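Invasion-associated protein B (Bartonella henselae, PDB 3DTD) is of unknown biochemical function but, as a member of the invasion-associated locus B family, probably takes part in bacterial entry into host cells. Local coordinates at residues W32-G37 with S156-R161; V88-D93 with A97-G102; I103-C106 with C111-P114. All coordinates share one frame; numbering follows the deposited sequence.

Interaction 1. Residues W32-G37 with S156-R161; sequences WSINCG and SNALNR
Arg161 lays the aliphatic start of its chain on Ile34 and takes its charge elsewhere: NE forms a salt bridge with Glu27 OE2, on the strand next to 32-37. CG stands anti to the backbone N (chi1 -180°), and CB and CG both lie against Ile34 CD1, Arg161 CG at 3.7 Å; the bend at chi2 (59°) then carries CD away from that methyl. It also reaches the helix backbone, with Ile34 CD1 3.3 Å from Ala158 O, and comes to 3.9 Å from Ala158 CB. The alanine methyl thus sits between two strand residues, since Ala158 CB is also 4.0 Å from Trp32 CB. Beyond CB the indole leads away from the helical segment; Trp32 NE1 donates to Gln151 O and the ring meets Phe155 edge-to-face. The axes of 32-37 and 156-161 approach to 8.6 Å at 15°, so these segments run nearly parallel, and Tyr29, Leu162 and Leu165 extend the apolar surroundings. No hydrogen bond links 32-37 to 156-161. The contact between sheet and C-terminal helix rests on small apolar surfaces, while the polar ends of Trp32 and Arg161 find their partners on neighbouring elements.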
ATOM      1  N   TRP C  32      17.392 -30.035 -15.612  1.00 34.26           N
ATOM      2  CA  TRP C  32      18.479 -29.084 -15.828  1.00 34.16           C
ATOM      3  C   TRP C  32      18.136 -28.018 -16.858  1.00 35.27           C
ATOM      4  O   TRP C  32      17.411 -28.280 -17.819  1.00 33.73           O
ATOM      5  CB  TRP C  32      19.771 -29.822 -16.190  1.00 31.59           C
ATOM      6  CG  TRP C  32      20.416 -30.422 -14.993  1.00 30.31           C
ATOM      7  CD1 TRP C  32      20.046 -31.567 -14.350  1.00 26.72           C
ATOM      8  CD2 TRP C  32      21.530 -29.889 -14.263  1.00 29.99           C
ATOM      9  NE1 TRP C  32      20.864 -31.787 -13.267  1.00 29.99           N
ATOM     10  CE2 TRP C  32      21.786 -30.773 -13.191  1.00 30.83           C
ATOM     11  CE3 TRP C  32      22.338 -28.751 -14.410  1.00 28.86           C
ATOM     12  CZ2 TRP C  32      22.820 -30.559 -12.273  1.00 32.14           C
ATOM     13  CZ3 TRP C  32      23.366 -28.539 -13.500  1.00 30.04           C
ATOM     14  CH2 TRP C  32      23.597 -29.440 -12.444  1.00 32.64           C
ATOM     15  N   SER C  33      18.648 -26.810 -16.626  1.00 35.32           N
ATOM     16  CA  SER C  33      18.409 -25.665 -17.506  1.00 33.97           C
ATOM     17  C   SER C  33      19.698 -25.160 -18.155  1.00 34.89           C
ATOM     18  O   SER C  33      20.779 -25.295 -17.589  1.00 31.89           O
ATOM     19  CB  SER C  33      17.740 -24.523 -16.738  1.00 35.00           C
ATOM     20  OG  SER C  33      16.499 -24.924 -16.184  1.00 40.13           O
ATOM     21  N   ILE C  34      19.565 -24.584 -19.350  1.00 37.30           N
ATOM     22  CA  ILE C  34      20.689 -23.982 -20.065  1.00 37.86           C
ATOM     23  C   ILE C  34      20.370 -22.550 -20.504  1.00 38.20           C
ATOM     24  O   ILE C  34      19.344 -22.292 -21.141  1.00 37.73           O
ATOM     25  CB  ILE C  34      21.146 -24.839 -21.288  1.00 39.31           C
ATOM     26  CG1 ILE C  34      21.782 -26.144 -20.813  1.00 39.00           C
ATOM     27  CG2 ILE C  34      22.152 -24.079 -22.169  1.00 35.83           C
ATOM     28  CD1 ILE C  34      22.016 -27.135 -21.904  1.00 40.74           C
ATOM     29  N   ASN C  35      21.257 -21.628 -20.135  1.00 40.62           N
ATOM     30  CA  ASN C  35      21.188 -20.245 -20.582  1.00 42.02           C
ATOM     31  C   ASN C  35      22.519 -19.807 -21.171  1.00 44.93           C
ATOM     32  O   ASN C  35      23.578 -20.168 -20.664  1.00 47.27           O
ATOM     33  CB  ASN C  35      20.780 -19.325 -19.431  1.00 40.02           C
ATOM     34  CG  ASN C  35      19.310 -19.443 -19.082  1.00 40.83           C
ATOM     35  OD1 ASN C  35      18.937 -20.139 -18.140  1.00 42.20           O
ATOM     36  ND2 ASN C  35      18.464 -18.763 -19.849  1.00 36.97           N
ATOM     37  N   CYS C  36      22.457 -19.048 -22.257  1.00 51.81           N
ATOM     38  CA  CYS C  36      23.657 -18.515 -22.886  1.00 58.08           C
ATOM     39  C   CYS C  36      23.692 -16.998 -22.806  1.00 62.37           C
ATOM     40  O   CYS C  36      22.665 -16.336 -22.910  1.00 64.73           O
ATOM     41  CB  CYS C  36      23.763 -18.974 -24.341  1.00 57.08           C
ATOM     42  SG  CYS C  36      23.814 -20.772 -24.558  1.00 60.66           S
ATOM     43  N   GLY C  37      24.889 -16.460 -22.608  1.00 59.53           N
ATOM     44  CA  GLY C  37      25.108 -15.022 -22.612  1.00 56.04           C
ATOM     45  C   GLY C  37      26.464 -14.705 -23.206  1.00 53.10           C
ATOM     46  O   GLY C  37      27.354 -15.552 -23.214  1.00 53.77           O
ATOM     47  N   SER C 156      23.209 -35.444 -18.356  1.00 41.51           N
ATOM     48  CA  SER C 156      23.899 -35.957 -19.539  1.00 37.34           C
ATOM     49  C   SER C 156      23.438 -35.240 -20.811  1.00 39.74           C
ATOM     50  O   SER C 156      24.267 -34.788 -21.603  1.00 41.88           O
ATOM     51  CB  SER C 156      23.710 -37.478 -19.649  1.00 37.41           C
ATOM     52  OG  SER C 156      24.822 -38.110 -20.250  1.00 52.88           O
ATOM     53  N   ASN C 157      22.124 -35.104 -20.978  1.00 37.05           N
ATOM     54  CA  ASN C 157      21.554 -34.429 -22.147  1.00 39.36           C
ATOM     55  C   ASN C 157      21.830 -32.930 -22.207  1.00 40.24           C
ATOM     56  O   ASN C 157      22.024 -32.380 -23.294  1.00 44.01           O
ATOM     57  CB  ASN C 157      20.050 -34.688 -22.252  1.00 42.49           C
ATOM     58  CG  ASN C 157      19.729 -36.077 -22.771  1.00 45.01           C
ATOM     59  OD1 ASN C 157      20.511 -36.686 -23.505  1.00 48.88           O
ATOM     60  ND2 ASN C 157      18.562 -36.585 -22.399  1.00 45.28           N
ATOM     61  N   ALA C 158      21.852 -32.282 -21.042  1.00 39.13           N
ATOM     62  CA  ALA C 158      22.228 -30.874 -20.949  1.00 37.91           C
ATOM     63  C   ALA C 158      23.718 -30.662 -21.244  1.00 36.29           C
ATOM     64  O   ALA C 158      24.088 -29.688 -21.895  1.00 36.80           O
ATOM     65  CB  ALA C 158      21.850 -30.290 -19.594  1.00 36.07           C
ATOM     66  N   LEU C 159      24.562 -31.583 -20.786  1.00 36.49           N
ATOM     67  CA  LEU C 159      25.997 -31.501 -21.061  1.00 38.79           C
ATOM     68  C   LEU C 159      26.319 -31.745 -22.536  1.00 40.69           C
ATOM     69  O   LEU C 159      27.207 -31.101 -23.087  1.00 44.58           O
ATOM     70  CB  LEU C 159      26.786 -32.446 -20.156  1.00 37.69           C
ATOM     71  CG  LEU C 159      28.314 -32.378 -20.186  1.00 38.13           C
ATOM     72  CD1 LEU C 159      28.845 -30.954 -20.013  1.00 37.00           C
ATOM     73  CD2 LEU C 159      28.862 -33.283 -19.115  1.00 38.14           C
ATOM     74  N   ASN C 160      25.579 -32.658 -23.164  1.00 41.18           N
ATOM     75  CA  ASN C 160      25.650 -32.890 -24.610  1.00 42.60           C
ATOM     76  C   ASN C 160      25.305 -31.660 -25.442  1.00 42.93           C
ATOM     77  O   ASN C 160      25.918 -31.415 -26.481  1.00 46.88           O
ATOM     78  CB  ASN C 160      24.726 -34.041 -25.018  1.00 41.89           C
ATOM     79  CG  ASN C 160      25.240 -35.391 -24.570  1.00 42.09           C
ATOM     80  OD1 ASN C 160      26.370 -35.514 -24.116  1.00 41.95           O
ATOM     81  ND2 ASN C 160      24.404 -36.414 -24.692  1.00 41.27           N
ATOM     82  N   ARG C 161      24.310 -30.907 -24.975  1.00 45.09           N
ATOM     83  CA  ARG C 161      23.924 -29.634 -25.571  1.00 43.31           C
ATOM     84  C   ARG C 161      25.009 -28.569 -25.382  1.00 42.48           C
ATOM     85  O   ARG C 161      25.277 -27.792 -26.297  1.00 44.92           O
ATOM     86  CB  ARG C 161      22.578 -29.174 -24.996  1.00 42.42           C
ATOM     87  CG  ARG C 161      22.044 -27.849 -25.536  1.00 43.46           C
ATOM     88  CD  ARG C 161      21.845 -27.861 -27.033  1.00 44.87           C
ATOM     89  NE  ARG C 161      21.264 -26.607 -27.492  1.00 53.63           N
ATOM     90  CZ  ARG C 161      21.390 -26.121 -28.721  1.00 55.25           C
ATOM     91  NH1 ARG C 161      22.090 -26.781 -29.636  1.00 57.42           N
ATOM     92  NH2 ARG C 161      20.820 -24.966 -29.029  1.00 55.56           N
TER

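Interaction 2. Residues V88-D93 with A97-G102; sequences VRLQVD and AVIETG
Val88 pairs with Thr101 through two backbone bonds, Val88 N to Thr101 O at 2.6 Å and Thr101 N to Val88 O at 3.0 Å. Arg89, the non-hydrogen-bonded partner of Glu100, shares one face with Gln91 and Val98. Its extended chain passes obliquely over the valine, Arg89 NH2 lying 3.6 Å from Val98 CG2, and Arg89 NH1 donates to Gln91 OE1 at 3.1 Å from above the amide carbonyl plane (62° out of it). Leu90 makes the second hydrogen-bonded pair: Leu90 N to Ile99 O is 2.7 Å and almost straight (179° at the hydrogen), and Ile99 N to Leu90 O is 2.8 Å. On the other face, Leu90 CD1 meets Thr101 CG2 at 3.8 Å. Gln91 presses CG on Val98 CG2 while its NE2 turns to Gly95 O in the connecting turn. At Val92 the ladder slackens to a weak bond, Val92 N to Ala97 O at 3.4 Å, and a water accepts from Ala97 N and donates to Val92 O. Leu90, Ile99 and Thr101 pack on strand 110-117, and Val92 on Tyr121 and Leu125 of helix 119-127, whereas the more solvent-open face of Arg89, Gln91, Val98 and Glu100 mixes charged and amide groups with the exposed valine.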
ATOM      1  N   VAL C  88      33.216 -29.361   2.283  1.00 46.28           N
ATOM      2  CA  VAL C  88      31.972 -29.797   1.664  1.00 44.07           C
ATOM      3  C   VAL C  88      32.303 -31.001   0.785  1.00 45.46           C
ATOM      4  O   VAL C  88      33.125 -30.910  -0.131  1.00 42.92           O
ATOM      5  CB  VAL C  88      31.302 -28.664   0.833  1.00 43.23           C
ATOM      6  CG1 VAL C  88      30.077 -29.183   0.076  1.00 34.33           C
ATOM      7  CG2 VAL C  88      30.910 -27.491   1.733  1.00 34.75           C
ATOM      8  N   ARG C  89      31.670 -32.129   1.091  1.00 48.05           N
ATOM      9  CA  ARG C  89      31.911 -33.393   0.404  1.00 53.07           C
ATOM     10  C   ARG C  89      30.846 -33.633  -0.669  1.00 49.13           C
ATOM     11  O   ARG C  89      29.650 -33.531  -0.401  1.00 47.46           O
ATOM     12  CB  ARG C  89      31.925 -34.532   1.430  1.00 53.29           C
ATOM     13  CG  ARG C  89      32.215 -35.923   0.882  1.00 58.92           C
ATOM     14  CD  ARG C  89      32.153 -36.948   2.005  1.00 58.37           C
ATOM     15  NE  ARG C  89      32.425 -38.306   1.543  1.00 73.03           N
ATOM     16  CZ  ARG C  89      31.488 -39.209   1.259  1.00 82.52           C
ATOM     17  NH1 ARG C  89      30.199 -38.907   1.384  1.00 82.32           N
ATOM     18  NH2 ARG C  89      31.841 -40.422   0.849  1.00 77.87           N
ATOM     19  N   LEU C  90      31.300 -33.937  -1.881  1.00 49.37           N
ATOM     20  CA  LEU C  90      30.419 -34.226  -3.011  1.00 49.09           C
ATOM     21  C   LEU C  90      30.574 -35.679  -3.450  1.00 49.34           C
ATOM     22  O   LEU C  90      31.687 -36.139  -3.709  1.00 48.34           O
ATOM     23  CB  LEU C  90      30.727 -33.294  -4.189  1.00 49.06           C
ATOM     24  CG  LEU C  90      30.165 -31.867  -4.196  1.00 49.65           C
ATOM     25  CD1 LEU C  90      31.011 -30.911  -3.368  1.00 49.85           C
ATOM     26  CD2 LEU C  90      30.068 -31.368  -5.621  1.00 55.37           C
ATOM     27  N   GLN C  91      29.457 -36.393  -3.543  1.00 48.45           N
ATOM     28  CA  GLN C  91      29.466 -37.803  -3.920  1.00 49.30           C
ATOM     29  C   GLN C  91      28.316 -38.134  -4.867  1.00 47.13           C
ATOM     30  O   GLN C  91      27.162 -37.820  -4.583  1.00 45.60           O
ATOM     31  CB  GLN C  91      29.394 -38.689  -2.670  1.00 49.48           C
ATOM     32  CG  GLN C  91      29.563 -40.180  -2.939  1.00 55.72           C
ATOM     33  CD  GLN C  91      29.344 -41.040  -1.706  1.00 57.49           C
ATOM     34  OE1 GLN C  91      28.692 -40.627  -0.744  1.00 61.49           O
ATOM     35  NE2 GLN C  91      29.882 -42.251  -1.736  1.00 62.86           N
ATOM     36  N   VAL C  92      28.636 -38.770  -5.990  1.00 46.27           N
ATOM     37  CA  VAL C  92      27.601 -39.255  -6.895  1.00 45.53           C
ATOM     38  C   VAL C  92      27.016 -40.540  -6.319  1.00 50.58           C
ATOM     39  O   VAL C  92      27.668 -41.591  -6.321  1.00 51.19           O
ATOM     40  CB  VAL C  92      28.110 -39.504  -8.329  1.00 43.86           C
ATOM     41  CG1 VAL C  92      26.937 -39.691  -9.268  1.00 41.13           C
ATOM     42  CG2 VAL C  92      28.982 -38.362  -8.800  1.00 37.30           C
ATOM     43  N   ASP C  93      25.787 -40.417  -5.816  1.00 49.61           N
ATOM     44  CA  ASP C  93      25.050 -41.494  -5.150  1.00 50.36           C
ATOM     45  C   ASP C  93      25.855 -42.141  -4.018  1.00 48.33           C
ATOM     46  O   ASP C  93      26.187 -41.471  -3.041  1.00 44.96           O
ATOM     47  CB  ASP C  93      24.522 -42.520  -6.167  1.00 51.56           C
ATOM     48  CG  ASP C  93      23.562 -41.905  -7.175  1.00 52.67           C
ATOM     49  OD1 ASP C  93      22.565 -41.270  -6.760  1.00 51.62           O
ATOM     50  OD2 ASP C  93      23.803 -42.063  -8.387  1.00 50.84           O
ATOM     51  N   ALA C  97      33.054 -41.953  -6.646  1.00 44.08           N
ATOM     52  CA  ALA C  97      33.293 -40.592  -7.114  1.00 43.80           C
ATOM     53  C   ALA C  97      33.081 -39.595  -5.980  1.00 44.42           C
ATOM     54  O   ALA C  97      31.980 -39.082  -5.789  1.00 33.34           O
ATOM     55  CB  ALA C  97      32.412 -40.262  -8.305  1.00 39.66           C
ATOM     56  N   VAL C  98      34.149 -39.341  -5.224  1.00 59.46           N
ATOM     57  CA  VAL C  98      34.104 -38.429  -4.083  1.00 59.08           C
ATOM     58  C   VAL C  98      35.036 -37.230  -4.299  1.00 59.41           C
ATOM     59  O   VAL C  98      36.226 -37.393  -4.577  1.00 60.05           O
ATOM     60  CB  VAL C  98      34.413 -39.158  -2.735  1.00 58.64           C
ATOM     61  CG1 VAL C  98      34.486 -38.175  -1.576  1.00 59.56           C
ATOM     62  CG2 VAL C  98      33.356 -40.216  -2.438  1.00 57.41           C
ATOM     63  N   ILE C  99      34.465 -36.032  -4.195  1.00 58.60           N
ATOM     64  CA  ILE C  99      35.213 -34.777  -4.226  1.00 59.03           C
ATOM     65  C   ILE C  99      35.090 -34.081  -2.871  1.00 56.65           C
ATOM     66  O   ILE C  99      34.006 -34.008  -2.291  1.00 53.98           O
ATOM     67  CB  ILE C  99      34.719 -33.853  -5.380  1.00 60.18           C
ATOM     68  CG1 ILE C  99      35.457 -34.177  -6.674  1.00 61.76           C
ATOM     69  CG2 ILE C  99      34.909 -32.358  -5.063  1.00 63.47           C
ATOM     70  CD1 ILE C  99      34.918 -33.418  -7.857  1.00 65.19           C
ATOM     71  N   GLU C 100      36.213 -33.592  -2.355  1.00 57.87           N
ATOM     72  CA  GLU C 100      36.189 -32.770  -1.154  1.00 59.90           C
ATOM     73  C   GLU C 100      36.727 -31.377  -1.456  1.00 57.24           C
ATOM     74  O   GLU C 100      37.860 -31.217  -1.910  1.00 59.33           O
ATOM     75  CB  GLU C 100      36.966 -33.434  -0.021  1.00 61.56           C
ATOM     76  CG  GLU C 100      36.224 -33.399   1.297  1.00 71.57           C
ATOM     77  CD  GLU C 100      36.866 -34.259   2.360  1.00 82.76           C
ATOM     78  OE1 GLU C 100      36.202 -35.210   2.824  1.00 85.62           O
ATOM     79  OE2 GLU C 100      38.029 -33.987   2.732  1.00 85.45           O
ATOM     80  N   THR C 101      35.886 -30.378  -1.221  1.00 55.74           N
ATOM     81  CA  THR C 101      36.207 -28.977  -1.498  1.00 54.03           C
ATOM     82  C   THR C 101      35.621 -28.109  -0.375  1.00 50.80           C
ATOM     83  O   THR C 101      35.096 -28.638   0.599  1.00 53.01           O
ATOM     84  CB  THR C 101      35.725 -28.541  -2.925  1.00 56.46           C
ATOM     85  OG1 THR C 101      35.923 -27.132  -3.110  1.00 56.09           O
ATOM     86  CG2 THR C 101      34.252 -28.888  -3.151  1.00 53.80           C
ATOM     87  N   GLY C 102      35.728 -26.789  -0.492  1.00 48.80           N
ATOM     88  CA  GLY C 102      35.250 -25.899   0.561  1.00 45.12           C
ATOM     89  C   GLY C 102      34.582 -24.633   0.066  1.00 42.90           C
ATOM     90  O   GLY C 102      34.669 -24.299  -1.114  1.00 42.01           O
TER
HETATM   91  O   HOH W   1      29.931 -42.109  -7.187  1.00 56.60           O

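Interaction 3. Residues I103-C106 with C111-P114; sequences IRTC and CIVP
Cys106 and Cys111 both hold SG anti to their carbonyl carbons (chi1 -50° and -67°), which turns the two sulfurs toward each other across a non-hydrogen-bonded pair. The resulting disulfide, Cys106 SG to Cys111 SG 2.0 Å, has a chi3 of 99°, and the two CA atoms are only 3.9 Å apart. Ile103 packs beside the bridge, with Ile103 CD1 3.9 Å from Cys111 CB and Ile103 CG1 3.8 Å from Val113 CG2. Two backbone bonds converge on Ile112: Arg104 N donates to Ile112 O at 2.8 Å, and Ile112 N to Thr105 O at 2.7 Å. Arg104 and Thr105 thus share a single opposite residue, and Arg104 has a helix-like backbone conformation; both features are consistent with a classic beta bulge. The arginine side chain crosses the proline ring at about a right angle, Arg104 CB being 3.8 Å from Pro114 CG, before its end leads away. Outside the hairpin, Thr105 OG1 bonds to Ile82 O of a third subunit, and backbone bonds from Arg104 and Cys106 reach the same subunit. The whole is a disulfide-bridged beta hairpin whose strand 105-107, outermost in the chain's own seven-stranded antiparallel sheet, bonds to another copy of the protein.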
ATOM      1  N   ILE C 103      33.909 -23.943   0.986  1.00 41.76           N
ATOM      2  CA  ILE C 103      33.297 -22.633   0.735  1.00 38.88           C
ATOM      3  C   ILE C 103      34.386 -21.592   0.482  1.00 38.65           C
ATOM      4  O   ILE C 103      35.348 -21.504   1.242  1.00 42.60           O
ATOM      5  CB  ILE C 103      32.376 -22.199   1.925  1.00 37.58           C
ATOM      6  CG1 ILE C 103      31.175 -23.141   2.040  1.00 36.54           C
ATOM      7  CG2 ILE C 103      31.901 -20.745   1.784  1.00 32.92           C
ATOM      8  CD1 ILE C 103      30.398 -23.022   3.339  1.00 36.68           C
ATOM      9  N   ARG C 104      34.247 -20.837  -0.606  1.00 36.35           N
ATOM     10  CA  ARG C 104      35.170 -19.755  -0.929  1.00 35.75           C
ATOM     11  C   ARG C 104      34.719 -18.447  -0.274  1.00 38.79           C
ATOM     12  O   ARG C 104      35.534 -17.690   0.279  1.00 35.29           O
ATOM     13  CB  ARG C 104      35.270 -19.577  -2.449  1.00 32.48           C
ATOM     14  CG  ARG C 104      36.186 -18.446  -2.887  1.00 30.44           C
ATOM     15  CD  ARG C 104      36.686 -18.611  -4.308  1.00 46.55           C
ATOM     16  NE  ARG C 104      37.763 -17.663  -4.596  1.00 50.84           N
ATOM     17  CZ  ARG C 104      37.583 -16.453  -5.120  1.00 59.12           C
ATOM     18  NH1 ARG C 104      36.362 -16.028  -5.434  1.00 56.48           N
ATOM     19  NH2 ARG C 104      38.629 -15.664  -5.334  1.00 60.83           N
ATOM     20  N   THR C 105      33.415 -18.196  -0.352  1.00 37.53           N
ATOM     21  CA  THR C 105      32.802 -16.979   0.164  1.00 39.26           C
ATOM     22  C   THR C 105      31.297 -17.173   0.298  1.00 39.13           C
ATOM     23  O   THR C 105      30.748 -18.168  -0.179  1.00 39.20           O
ATOM     24  CB  THR C 105      33.092 -15.754  -0.745  1.00 41.54           C
ATOM     25  OG1 THR C 105      32.622 -14.564  -0.108  1.00 50.19           O
ATOM     26  CG2 THR C 105      32.440 -15.890  -2.125  1.00 40.22           C
ATOM     27  N   CYS C 106      30.635 -16.233   0.962  1.00 39.31           N
ATOM     28  CA  CYS C 106      29.180 -16.220   0.996  1.00 40.27           C
ATOM     29  C   CYS C 106      28.659 -14.861   0.573  1.00 39.86           C
ATOM     30  O   CYS C 106      29.279 -13.834   0.839  1.00 41.47           O
ATOM     31  CB  CYS C 106      28.635 -16.615   2.370  1.00 40.36           C
ATOM     32  SG  CYS C 106      29.330 -18.159   3.082  1.00 47.36           S
ATOM     33  N   CYS C 111      26.145 -19.496   0.450  1.00 37.08           N
ATOM     34  CA  CYS C 111      27.584 -19.747   0.460  1.00 37.28           C
ATOM     35  C   CYS C 111      28.077 -20.477  -0.789  1.00 37.37           C
ATOM     36  O   CYS C 111      27.524 -21.503  -1.181  1.00 39.07           O
ATOM     37  CB  CYS C 111      27.982 -20.486   1.736  1.00 36.62           C
ATOM     38  SG  CYS C 111      27.756 -19.460   3.194  1.00 42.88           S
ATOM     39  N   ILE C 112      29.126 -19.937  -1.399  1.00 37.61           N
ATOM     40  CA  ILE C 112      29.598 -20.390  -2.702  1.00 38.67           C
ATOM     41  C   ILE C 112      30.740 -21.401  -2.579  1.00 39.37           C
ATOM     42  O   ILE C 112      31.764 -21.129  -1.947  1.00 38.31           O
ATOM     43  CB  ILE C 112      30.019 -19.189  -3.604  1.00 40.10           C
ATOM     44  CG1 ILE C 112      28.927 -18.104  -3.641  1.00 39.98           C
ATOM     45  CG2 ILE C 112      30.398 -19.653  -5.011  1.00 35.83           C
ATOM     46  CD1 ILE C 112      27.558 -18.546  -4.186  1.00 47.00           C
ATOM     47  N   VAL C 113      30.532 -22.569  -3.187  1.00 38.56           N
ATOM     48  CA  VAL C 113      31.496 -23.664  -3.205  1.00 37.85           C
ATOM     49  C   VAL C 113      31.955 -23.898  -4.652  1.00 38.60           C
ATOM     50  O   VAL C 113      31.176 -24.377  -5.474  1.00 37.80           O
ATOM     51  CB  VAL C 113      30.870 -24.972  -2.644  1.00 37.33           C
ATOM     52  CG1 VAL C 113      31.897 -26.092  -2.599  1.00 34.58           C
ATOM     53  CG2 VAL C 113      30.276 -24.754  -1.263  1.00 34.35           C
ATOM     54  N   PRO C 114      33.211 -23.537  -4.975  1.00 41.31           N
ATOM     55  CA  PRO C 114      33.749 -23.810  -6.311  1.00 42.44           C
ATOM     56  C   PRO C 114      33.967 -25.303  -6.535  1.00 43.55           C
ATOM     57  O   PRO C 114      34.424 -26.008  -5.633  1.00 45.44           O
ATOM     58  CB  PRO C 114      35.102 -23.083  -6.313  1.00 40.12           C
ATOM     59  CG  PRO C 114      35.098 -22.208  -5.123  1.00 41.54           C
ATOM     60  CD  PRO C 114      34.197 -22.849  -4.126  1.00 40.42           C
TER

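In the fold
Interactions 2 and 3 are consecutive hairpins that touch, their centres 14 Å apart, and they connect the two antiparallel sheets. Thr101 OG1 is 3.1 Å from Pro114 O, a probable hydrogen bond, and Thr101 CG2 packs 3.7 Å from Val113 CG1. Interaction 1 lies across the chain's centre from both: its centre is 22 Å from that of interaction 2 and 23 Å from that of interaction 3, with nearest atoms about 10 and 11 Å away. It nevertheless shares the seven-stranded sheet with interaction 3, near the opposite edge, and its segments enclose both hairpins in sequence. No other chain touches interaction 2, unlike interaction 3.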